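Local coordinates for microbial collagenase (PDB 5SV5), which probably acts as an accessory beta-sandwich module of a bacterial metalloprotease that degrades collagen, and carries bound sodium ions in this crystal, at residues A[18-22]-A[96-100]; A[41-45]-A[72-76]; A[51-55]-A[65-69]. All coordinates share one frame; numbering follows the deposited sequence.

Contact 1 of 3, residues A[18-22]-A[96-100]; sequences GSLIG and GDGTY. With NA (sodium ion), chain B.
Asp-97 OD1 takes the backbone N-H of Gly-22 in a short, nearly straight bond of 2.7 Å, the N-H coming from above the carboxylate plane. CG lies beside the backbone N of Asp-97 (chi1 -71°), which swings the carboxylate across to the turn that follows strand 14-20. Lys-92 gives this oxygen a second, weak and long charge partner, while its NZ also hydrogen-bonds to the carbonyl oxygens of Leu-20, Gly-22 and Gly-96, so one ammonium bridges the two segments.

From here the antiparallel ladder continues toward Gly-18 and Tyr-100. Leu-20 N reaches Gly-98 O at 2.8 Å almost in line with the carbonyl, but the return bond from Gly-98 N to Leu-20 O is weak at 3.4 Å. Gly-18 and Tyr-100 close the next hydrogen-bonded pair with both bonds, and between these two pairs Ser-19 and Thr-99 form a non-hydrogen-bonded pair, Ser-19 CB lying 4.0 Å from Thr-99 CG2.

On the other face sits the Tyr-100 ring. Its chi1 of 67° holds CG between N and the carbonyl carbon, folding the ring back over its neighbour strand. The bare CA of Gly-18 then lies over the ring face, a CH-pi contact 3.9 Å from the centroid. Leu-20 CG touches CE2 of the same ring at 4.0 Å. The phenol OH of Tyr-100 bonds to Asp-27 and Tyr-29.

Ser-19 O points out of the ladder to a sodium ion at 2.3 Å, with two waters, Asp-24 and Asp-27 in the same shell; one of those waters also accepts the Ser-19 N-H. Tyr-100 is thus a second-shell residue behind Asp-27, and the whole is an antiparallel strand pair bordering a cation site on the beta sandwich of a bacterial pre-peptidase C-terminal domain.

Contact 2 of 3, residues A[41-45]-A[72-76]; sequences ISVLN and GNHIE. With NA (sodium ion), chain C.
Two antiparallel strands of the pre-peptidase C-terminal domain's beta sandwich, 37-45 and 74-81, lie side by side here, and a sodium ion sits where the second begins. Val-43 and Ile-75 form the hydrogen-bonded pair: Val-43 N gives to Ile-75 O, and Ile-75 N reaches Val-43 O at 2.8 Å. One step further, Asn-45 N meets Asn-73 O at 2.9 Å, straight and in the carbonyl plane, extending the ladder past the strand's first residue.

Val-43 and Ile-75 turn inward, where Met-51, Trp-53 and Tyr-100 pack on Val-43. The Ile-75 side chain crosses that of Asn-45 at a slant, Ile-75 CD1 3.9 Å from Asn-45 CB. Asn-45 ND2 donates to Ile-49 O and to a water that in turn donates to Gly-72 O.

Across the other face, Leu-44 and His-74 lie alongside, pointing the same way. Leu-44 CD2 stands over the centre of the imidazole, 3.4 Å from its centroid, a close CH-pi contact. Next to them Ser-42 OG, turned to the Glu-76 carboxylate by lying anti to its own backbone N (chi1 177°), gives to the anti lone pair of OE2. Glu-76 is modelled in two conformers, so this bond is certain only for the one described.

His-74 ND1 donates to Asn-73 OD1 at 2.9 Å, lying above the amide plane with the oxygen nearly in the ring plane. That same OD1 also binds the sodium at 2.4 Å, five waters completing its six ligands.

Contact 3 of 3, residues A[51-55]-A[65-69]; sequences MTWVL and AAYGQ
With chi1 at 63°, CG of Trp-53 stands between its backbone N and carbonyl carbon, and chi2 of -100° turns the indole broadside to the neighbouring strand. The face of the ring system therefore lies against the backbone of Tyr-67 and Gly-68. Gly-68 N is above the middle of the indole, Tyr-67 C nearer its rim, and Gly-68 CA makes a CH-pi contact 3.7 Å from the centroid of the five-membered ring. Gly-68 has no side chain, and its main chain lies directly on the indole face, CA 3.6 Å from Trp-53 NE1. At the far end of the ring, Trp-53 CH2 touches Ala-66 CB at 4.1 Å.

The same tryptophan is held by its main chain as well: Gly-68 N gives to Trp-53 O at 2.9 Å in a bond that is practically straight (178°). At the other end Ala-65 and Ala-66 both face Leu-55, a classic beta bulge. Leu-55 N gives to Ala-66 O at 3.0 Å, while Leu-55 O accepts from Ala-65 N at 2.8 Å, each noticeably bent. Leu-55 CD2 rests equally on the two alanines' CB atoms, 4.2 Å from each.

Val-54 and Tyr-67, a non-hydrogen-bonded pair on the opposite face, meet only lightly, CG1 to CB. Beyond them a water links Thr-52 OG1 with Gly-68 O, donating to that carbonyl at 2.7 Å.

Strands 51-57 and 66-71 thus make a beta hairpin. Strand 84-92 flanks 51-57 on the side away from 66-71, with backbone hydrogen bonds pairing Tyr-91 with Thr-52 and Tyr-89 with Val-54. Inside, Trp-53 packs on Ile-41, Val-43, Ala-77 and Leu-88 and gives its NE1 proton to Ile-75 O, while Phe-79 of strand 74-81 lies against Leu-55 and Ala-66.

All three contacts belong to one sheet and are joined by buried side chains. Contact 3 is nested along the chain inside contact 2, and contact 2 inside contact 1. Selenomethionine Met-51 reaches both of the others: its CE lies 3.9 Å from Leu-20 CD1 of contact 1, and its SE 3.4 Å from Asn-45 OD1 of contact 2. Probable hydrogen bonds join contacts 2 and 3, Trp-53 NE1 to Ile-75 O and Gln-69 N to Glu-76 O, each 3.0 Å. Their centres are about 10 Å apart; that of contact 1 is about 14 Å from contact 2 and 17 Å from contact 3. Contacts 1 and 2 each touch a sodium ion, whereas contact 3 belongs to the packed interior.

Contact 1 of 3, residues A[18-22]-A[96-100]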
ATOM      1  N   GLY A  18      -0.795 -10.716  -0.592  1.00  9.21           N
ATOM      2  CA  GLY A  18      -2.077 -10.479  -1.228  1.00  9.46           C
ATOM      3  C   GLY A  18      -1.992 -10.822  -2.705  1.00  9.51           C
ATOM      4  O   GLY A  18      -0.930 -11.270  -3.208  1.00  9.55           O
ATOM      5  N   SER A  19      -3.099 -10.640  -3.410  1.00  8.50           N
ATOM      6  CA  SER A  19      -3.104 -10.865  -4.835  1.00  8.90           C
ATOM      7  C   SER A  19      -3.998  -9.855  -5.511  1.00  8.46           C
ATOM      8  O   SER A  19      -4.930  -9.304  -4.905  1.00  9.40           O
ATOM      9  CB  SER A  19      -3.534 -12.289  -5.178  1.00 11.03           C
ATOM     10  OG  SER A  19      -4.878 -12.495  -4.831  1.00 12.61           O
ATOM     11  N   LEU A  20      -3.695  -9.623  -6.789  1.00  8.22           N
ATOM     12  CA  LEU A  20      -4.462  -8.728  -7.656  1.00  8.58           C
ATOM     13  C   LEU A  20      -4.736  -9.519  -8.932  1.00  8.66           C
ATOM     14  O   LEU A  20      -4.116  -9.297  -9.974  1.00  9.75           O
ATOM     15  CB  LEU A  20      -3.706  -7.425  -7.927  1.00  8.79           C
ATOM     16  CG  LEU A  20      -3.394  -6.578  -6.682  1.00  8.86           C
ATOM     17  CD1 LEU A  20      -2.437  -5.458  -7.048  1.00 10.39           C
ATOM     18  CD2 LEU A  20      -4.645  -6.010  -6.037  1.00  9.71           C
ATOM     19  N   ILE A  21      -5.691 -10.432  -8.849  0.70  9.21           N
ATOM     20  CA  ILE A  21      -6.002 -11.347  -9.937  0.70  9.99           C
ATOM     21  C   ILE A  21      -7.337 -10.961 -10.561  0.70  9.80           C
ATOM     22  O   ILE A  21      -8.326 -10.716  -9.855  0.70 10.33           O
ATOM     23  CB  ILE A  21      -5.985 -12.799  -9.401  0.70 11.30           C
ATOM     24  CG1 ILE A  21      -4.541 -13.169  -9.028  0.70 12.28           C
ATOM     25  CG2 ILE A  21      -6.583 -13.773 -10.412  0.70 11.97           C
ATOM     26  CD1 ILE A  21      -4.422 -14.409  -8.170  0.70 13.56           C
ATOM     27  N   GLY A  22      -7.362 -10.890 -11.887  1.00 10.63           N
ATOM     28  CA  GLY A  22      -8.590 -10.581 -12.608  1.00 11.93           C
ATOM     29  C   GLY A  22      -9.109  -9.198 -12.281  1.00 11.80           C
ATOM     30  O   GLY A  22      -8.358  -8.220 -12.304  1.00 12.39           O
ATOM     31  N   GLY A  96      -2.207  -7.378 -16.054  1.00 16.52           N
ATOM     32  CA  GLY A  96      -1.548  -8.536 -15.465  1.00 14.88           C
ATOM     33  C   GLY A  96      -2.236  -9.100 -14.229  1.00 12.61           C
ATOM     34  O   GLY A  96      -2.972  -8.402 -13.550  1.00 14.07           O
ATOM     35  N   ASP A  97      -1.993 -10.381 -13.967  1.00 11.78           N
ATOM     36  CA  ASP A  97      -2.406 -11.049 -12.739  1.00 10.82           C
ATOM     37  C   ASP A  97      -1.145 -11.321 -11.922  1.00 10.13           C
ATOM     38  O   ASP A  97      -0.162 -11.880 -12.429  1.00 11.79           O
ATOM     39  CB  ASP A  97      -3.096 -12.373 -13.043  1.00 12.89           C
ATOM     40  CG  ASP A  97      -4.473 -12.200 -13.653  1.00 15.84           C
ATOM     41  OD1 ASP A  97      -5.111 -11.154 -13.436  1.00 15.42           O
ATOM     42  OD2 ASP A  97      -4.926 -13.138 -14.335  1.00 21.43           O
ATOM     43  N   GLY A  98      -1.176 -10.964 -10.649  1.00  9.88           N
ATOM     44  CA  GLY A  98      -0.001 -11.188  -9.828  1.00 10.50           C
ATOM     45  C   GLY A  98      -0.311 -11.216  -8.361  1.00  8.81           C
ATOM     46  O   GLY A  98      -1.385 -10.840  -7.909  1.00 10.51           O
ATOM     47  N   THR A  99       0.658 -11.723  -7.628  1.00 10.08           N
ATOM     48  CA  THR A  99       0.671 -11.755  -6.182  1.00  8.94           C
ATOM     49  C   THR A  99       1.699 -10.754  -5.670  1.00  7.71           C
ATOM     50  O   THR A  99       2.601 -10.329  -6.420  1.00  8.42           O
ATOM     51  CB  THR A  99       1.026 -13.162  -5.681  1.00 10.76           C
ATOM     52  OG1 THR A  99       2.260 -13.562  -6.275  1.00 12.24           O
ATOM     53  CG2 THR A  99      -0.063 -14.165  -6.061  1.00 13.28           C
ATOM     54  N   TYR A 100       1.594 -10.398  -4.393  1.00  7.28           N
ATOM     55  CA  TYR A 100       2.545  -9.463  -3.815  1.00  7.14           C
ATOM     56  C   TYR A 100       2.727  -9.751  -2.334  1.00  7.20           C
ATOM     57  O   TYR A 100       1.895 -10.424  -1.705  1.00  8.18           O
ATOM     58  CB  TYR A 100       2.105  -7.994  -4.047  1.00  7.52           C
ATOM     59  CG  TYR A 100       0.844  -7.591  -3.312  1.00  7.46           C
ATOM     60  CD1 TYR A 100       0.887  -7.184  -1.974  1.00  7.85           C
ATOM     61  CD2 TYR A 100      -0.401  -7.672  -3.919  1.00  7.74           C
ATOM     62  CE1 TYR A 100      -0.263  -6.839  -1.290  1.00  8.66           C
ATOM     63  CE2 TYR A 100      -1.562  -7.316  -3.242  1.00  8.52           C
ATOM     64  CZ  TYR A 100      -1.489  -6.914  -1.921  1.00  9.07           C
ATOM     65  OH  TYR A 100      -2.621  -6.556  -1.222  1.00 10.95           O
TER
HETATM   66 NA    NA B1001      -6.551  -8.777  -3.374  1.00 11.72          NA
HETATM   67  O   HOH W   1      -5.326  -9.961  -1.696  1.00 19.00           O
HETATM   68  O   HOH W   2      -8.100 -10.305  -2.298  1.00 29.87           O

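Contact 2 of 3, residues A[41-45]-A[72-76]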
ATOM      1  N   ILE A  41       7.665   1.276   3.819  1.00  7.51           N
ATOM      2  CA  ILE A  41       6.602   0.517   3.147  1.00  7.51           C
ATOM      3  C   ILE A  41       7.208  -0.097   1.895  1.00  7.26           C
ATOM      4  O   ILE A  41       7.725   0.627   1.039  1.00  7.98           O
ATOM      5  CB  ILE A  41       5.382   1.391   2.804  1.00  8.12           C
ATOM      6  CG1 ILE A  41       4.778   1.982   4.082  1.00  9.23           C
ATOM      7  CG2 ILE A  41       4.342   0.587   2.030  1.00  8.92           C
ATOM      8  CD1 ILE A  41       3.623   2.926   3.860  1.00 11.19           C
ATOM      9  N   SER A  42       7.135  -1.423   1.794  1.00  7.39           N
ATOM     10  CA  SER A  42       7.712  -2.139   0.679  1.00  7.70           C
ATOM     11  C   SER A  42       6.742  -3.194   0.187  1.00  7.31           C
ATOM     12  O   SER A  42       6.240  -3.992   0.979  1.00  9.05           O
ATOM     13  CB  SER A  42       9.012  -2.805   1.138  1.00 10.49           C
ATOM     14  OG  SER A  42       9.616  -3.580   0.141  1.00 13.82           O
ATOM     15  N   VAL A  43       6.492  -3.197  -1.116  1.00  6.82           N
ATOM     16  CA  VAL A  43       5.675  -4.216  -1.763  1.00  6.88           C
ATOM     17  C   VAL A  43       6.539  -4.958  -2.768  1.00  6.87           C
ATOM     18  O   VAL A  43       7.157  -4.337  -3.631  1.00  8.14           O
ATOM     19  CB  VAL A  43       4.442  -3.601  -2.455  1.00  7.72           C
ATOM     20  CG1 VAL A  43       3.701  -4.642  -3.286  1.00  9.26           C
ATOM     21  CG2 VAL A  43       3.512  -2.989  -1.407  1.00  7.97           C
ATOM     22  N   LEU A  44       6.590  -6.281  -2.637  1.00  6.77           N
ATOM     23  CA  LEU A  44       7.314  -7.131  -3.581  1.00  7.16           C
ATOM     24  C   LEU A  44       6.321  -7.558  -4.656  1.00  6.93           C
ATOM     25  O   LEU A  44       5.329  -8.237  -4.378  1.00  7.57           O
ATOM     26  CB  LEU A  44       7.921  -8.343  -2.873  1.00  7.95           C
ATOM     27  CG  LEU A  44       8.862  -7.971  -1.713  1.00  9.92           C
ATOM     28  CD1 LEU A  44       9.411  -9.214  -1.029  1.00 11.39           C
ATOM     29  CD2 LEU A  44       9.952  -6.990  -2.095  1.00 13.30           C
ATOM     30  N   ASN A  45       6.608  -7.135  -5.884  1.00  7.04           N
ATOM     31  CA  ASN A  45       5.775  -7.372  -7.067  1.00  7.13           C
ATOM     32  C   ASN A  45       6.238  -8.695  -7.662  1.00  7.23           C
ATOM     33  O   ASN A  45       7.110  -8.733  -8.541  1.00  7.95           O
ATOM     34  CB  ASN A  45       5.970  -6.185  -8.011  1.00  7.77           C
ATOM     35  CG  ASN A  45       5.199  -6.284  -9.300  1.00  7.26           C
ATOM     36  OD1 ASN A  45       4.388  -7.190  -9.522  1.00  7.67           O
ATOM     37  ND2 ASN A  45       5.455  -5.326 -10.174  1.00  8.30           N
ATOM     38  N   GLY A  72      13.298  -2.450  -9.491  1.00 10.41           N
ATOM     39  CA  GLY A  72      13.079  -3.856  -9.849  1.00 11.14           C
ATOM     40  C   GLY A  72      11.711  -4.316  -9.318  1.00 11.08           C
ATOM     41  O   GLY A  72      10.708  -3.622  -9.496  1.00 12.86           O
ATOM     42  N   ASN A  73      11.697  -5.455  -8.623  1.00 10.40           N
ATOM     43  CA  ASN A  73      10.470  -6.012  -8.019  1.00 10.50           C
ATOM     44  C   ASN A  73      10.082  -5.354  -6.705  1.00  8.97           C
ATOM     45  O   ASN A  73       9.048  -5.687  -6.170  1.00 10.18           O
ATOM     46  CB  ASN A  73      10.583  -7.554  -7.789  1.00 11.61           C
ATOM     47  CG  ASN A  73      11.585  -7.923  -6.699  1.00 11.81           C
ATOM     48  OD1 ASN A  73      12.638  -7.291  -6.554  1.00 13.64           O
ATOM     49  ND2 ASN A  73      11.271  -8.966  -5.930  1.00 13.66           N
ATOM     50  N   HIS A  74      10.913  -4.468  -6.166  1.00  8.58           N
ATOM     51  CA  HIS A  74      10.621  -3.798  -4.897  1.00  8.46           C
ATOM     52  C   HIS A  74       9.964  -2.459  -5.165  1.00  8.51           C
ATOM     53  O   HIS A  74      10.543  -1.622  -5.834  1.00 13.00           O
ATOM     54  CB  HIS A  74      11.923  -3.530  -4.119  1.00 10.26           C
ATOM     55  CG  HIS A  74      12.497  -4.705  -3.390  1.00 12.68           C
ATOM     56  ND1 HIS A  74      12.918  -5.853  -4.013  1.00 14.33           N
ATOM     57  CD2 HIS A  74      12.772  -4.872  -2.075  1.00 15.10           C
ATOM     58  CE1 HIS A  74      13.405  -6.688  -3.113  1.00 16.27           C
ATOM     59  NE2 HIS A  74      13.328  -6.114  -1.928  1.00 17.95           N
ATOM     60  N   ILE A  75       8.779  -2.235  -4.614  1.00  6.88           N
ATOM     61  CA  ILE A  75       8.056  -0.973  -4.781  1.00  6.67           C
ATOM     62  C   ILE A  75       8.037  -0.346  -3.375  1.00  6.41           C
ATOM     63  O   ILE A  75       7.300  -0.827  -2.505  1.00  6.52           O
ATOM     64  CB  ILE A  75       6.653  -1.186  -5.346  1.00  7.16           C
ATOM     65  CG1 ILE A  75       6.700  -2.019  -6.639  1.00  8.12           C
ATOM     66  CG2 ILE A  75       5.986   0.155  -5.558  1.00  7.90           C
ATOM     67  CD1 ILE A  75       5.340  -2.466  -7.113  1.00  9.50           C
ATOM     68  N   GLU A  76       8.894   0.652  -3.134  0.50  7.08           N
ATOM     69  CA  GLU A  76       9.170   1.078  -1.760  0.50  7.50           C
ATOM     70  C   GLU A  76       9.152   2.576  -1.549  0.50  6.70           C
ATOM     71  O   GLU A  76       9.159   3.384  -2.494  0.50  7.10           O
ATOM     72  CB  GLU A  76      10.558   0.552  -1.286  0.50  9.27           C
ATOM     73  CG  GLU A  76      10.832  -0.906  -1.604  0.50 10.33           C
ATOM     74  CD  GLU A  76      12.112  -1.452  -0.976  0.50 10.81           C
ATOM     75  OE1 GLU A  76      13.233  -0.955  -1.272  0.50 11.08           O
ATOM     76  OE2 GLU A  76      12.004  -2.418  -0.201  0.50 11.44           O
TER
HETATM   77 NA    NA C1002      14.982  -7.375  -6.981  0.70 17.63          NA
HETATM   78  O   HOH W   3       7.815  -3.528  -9.828  1.00 14.27           O
HETATM   79  O   HOH W   4      14.250  -7.039  -9.295  1.00 24.97           O
HETATM   80  O   HOH W   5      15.661  -8.295  -4.845  1.00 29.50           O
HETATM   81  O   HOH W   6      17.315  -7.277  -7.629  1.00 48.96           O
HETATM   82  O   HOH W   7      14.726  -9.987  -7.712  1.00 25.33           O
HETATM   83  O   HOH W   8      14.785  -5.103  -6.255  1.00 18.66           O

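Contact 3 of 3, residues A[51-55]-A[65-69]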
HETATM    1  N   MSE A  51       1.863  -2.610 -11.292  1.00  7.87           N
HETATM    2  CA  MSE A  51       1.237  -2.304  -9.993  1.00  7.70           C
HETATM    3  C   MSE A  51       2.083  -1.312  -9.225  1.00  7.54           C
HETATM    4  O   MSE A  51       3.278  -1.117  -9.509  1.00  8.44           O
HETATM    5  CB  MSE A  51       0.966  -3.588  -9.195  1.00  7.95           C
HETATM    6  CG  MSE A  51       2.282  -4.244  -8.756  1.00  8.00           C
HETATM    7 SE   MSE A  51       1.965  -5.763  -7.525  1.00  8.15          SE
HETATM    8  CE  MSE A  51       1.213  -4.688  -6.068  1.00  8.96           C
ATOM      9  N   THR A  52       1.449  -0.681  -8.247  1.00  7.54           N
ATOM     10  CA  THR A  52       2.120   0.285  -7.403  1.00  7.54           C
ATOM     11  C   THR A  52       1.339   0.432  -6.101  1.00  7.16           C
ATOM     12  O   THR A  52       0.406  -0.331  -5.839  1.00  7.55           O
ATOM     13  CB  THR A  52       2.316   1.626  -8.143  1.00  9.25           C
ATOM     14  OG1 THR A  52       3.225   2.439  -7.407  1.00 10.80           O
ATOM     15  CG2 THR A  52       1.012   2.351  -8.371  1.00 11.18           C
ATOM     16  N   TRP A  53       1.732   1.397  -5.273  1.00  7.27           N
ATOM     17  CA  TRP A  53       0.936   1.733  -4.109  1.00  7.04           C
ATOM     18  C   TRP A  53       1.015   3.232  -3.846  1.00  6.91           C
ATOM     19  O   TRP A  53       1.992   3.901  -4.226  1.00  7.32           O
ATOM     20  CB  TRP A  53       1.350   0.926  -2.858  1.00  7.28           C
ATOM     21  CG  TRP A  53       2.744   1.150  -2.343  1.00  6.77           C
ATOM     22  CD1 TRP A  53       3.816   0.344  -2.555  1.00  7.16           C
ATOM     23  CD2 TRP A  53       3.208   2.230  -1.517  1.00  6.54           C
ATOM     24  NE1 TRP A  53       4.933   0.849  -1.920  1.00  7.17           N
ATOM     25  CE2 TRP A  53       4.585   2.015  -1.281  1.00  6.65           C
ATOM     26  CE3 TRP A  53       2.596   3.360  -0.956  1.00  6.99           C
ATOM     27  CZ2 TRP A  53       5.360   2.900  -0.513  1.00  7.14           C
ATOM     28  CZ3 TRP A  53       3.373   4.243  -0.222  1.00  7.29           C
ATOM     29  CH2 TRP A  53       4.737   4.007  -0.001  1.00  7.21           C
ATOM     30  N   VAL A  54      -0.035   3.754  -3.213  1.00  7.09           N
ATOM     31  CA  VAL A  54      -0.075   5.135  -2.748  1.00  7.27           C
ATOM     32  C   VAL A  54      -0.640   5.143  -1.322  1.00  7.00           C
ATOM     33  O   VAL A  54      -1.422   4.264  -0.943  1.00  7.72           O
ATOM     34  CB  VAL A  54      -0.885   6.075  -3.666  1.00  8.56           C
ATOM     35  CG1 VAL A  54      -0.282   6.161  -5.046  1.00 10.49           C
ATOM     36  CG2 VAL A  54      -2.364   5.711  -3.730  1.00  9.51           C
ATOM     37  N   LEU A  55      -0.250   6.149  -0.550  1.00  7.37           N
ATOM     38  CA  LEU A  55      -0.623   6.267   0.853  1.00  7.19           C
ATOM     39  C   LEU A  55      -1.224   7.629   1.135  1.00  7.33           C
ATOM     40  O   LEU A  55      -0.652   8.648   0.715  1.00  8.25           O
ATOM     41  CB  LEU A  55       0.629   6.096   1.721  1.00  7.38           C
ATOM     42  CG  LEU A  55       0.431   6.131   3.236  1.00  7.74           C
ATOM     43  CD1 LEU A  55      -0.206   4.848   3.732  1.00  8.23           C
ATOM     44  CD2 LEU A  55       1.760   6.383   3.938  1.00  8.65           C
ATOM     45  N   ALA A  65       0.609  11.122   1.121  1.00  9.38           N
ATOM     46  CA  ALA A  65       1.590  11.167   2.190  1.00  9.82           C
ATOM     47  C   ALA A  65       2.904  10.523   1.731  1.00  9.92           C
ATOM     48  O   ALA A  65       3.971  10.945   2.154  1.00 12.13           O
ATOM     49  CB  ALA A  65       1.052  10.470   3.418  1.00 10.55           C
ATOM     50  N   ALA A  66       2.794   9.499   0.884  1.00  8.89           N
ATOM     51  CA  ALA A  66       3.940   8.808   0.295  1.00  8.82           C
ATOM     52  C   ALA A  66       3.418   7.999  -0.886  1.00  7.90           C
ATOM     53  O   ALA A  66       2.202   7.766  -0.998  1.00  7.95           O
ATOM     54  CB  ALA A  66       4.615   7.899   1.309  1.00  9.58           C
ATOM     55  N   TYR A  67       4.325   7.545  -1.736  1.00  8.12           N
ATOM     56  CA  TYR A  67       3.953   6.645  -2.820  1.00  8.15           C
ATOM     57  C   TYR A  67       5.111   5.721  -3.098  1.00  7.56           C
ATOM     58  O   TYR A  67       6.276   6.028  -2.799  1.00  8.86           O
ATOM     59  CB  TYR A  67       3.527   7.411  -4.079  1.00 10.37           C
ATOM     60  CG  TYR A  67       4.519   8.413  -4.550  1.00 14.22           C
ATOM     61  CD1 TYR A  67       5.568   8.034  -5.369  1.00 17.22           C
ATOM     62  CD2 TYR A  67       4.418   9.749  -4.171  1.00 18.07           C
ATOM     63  CE1 TYR A  67       6.493   8.960  -5.813  1.00 21.73           C
ATOM     64  CE2 TYR A  67       5.328  10.691  -4.619  1.00 22.07           C
ATOM     65  CZ  TYR A  67       6.369  10.285  -5.427  1.00 24.19           C
ATOM     66  OH  TYR A  67       7.277  11.214  -5.864  1.00 30.67           O
ATOM     67  N   GLY A  68       4.807   4.564  -3.669  1.00  7.62           N
ATOM     68  CA  GLY A  68       5.843   3.615  -3.982  1.00  7.85           C
ATOM     69  C   GLY A  68       6.642   3.964  -5.214  1.00  8.31           C
ATOM     70  O   GLY A  68       6.109   4.490  -6.196  1.00 11.31           O
ATOM     71  N   GLN A  69       7.936   3.690  -5.165  0.50  7.71           N
ATOM     72  CA  GLN A  69       8.776   3.825  -6.344  0.50  7.90           C
ATOM     73  C   GLN A  69       9.369   2.463  -6.633  0.50  7.29           C
ATOM     74  O   GLN A  69       9.950   1.816  -5.752  0.50  7.62           O
ATOM     75  CB  GLN A  69       9.858   4.865  -6.127  0.50  9.16           C
ATOM     76  CG  GLN A  69      10.856   4.977  -7.253  0.50 10.59           C
ATOM     77  CD  GLN A  69      11.945   5.959  -6.914  0.50 12.46           C
ATOM     78  OE1 GLN A  69      11.668   7.121  -6.636  0.50 14.78           O
ATOM     79  NE2 GLN A  69      13.184   5.490  -6.882  0.50 14.54           N
TER
HETATM   80  O   HOH W   9       3.638   5.156  -7.108  1.00 22.36           O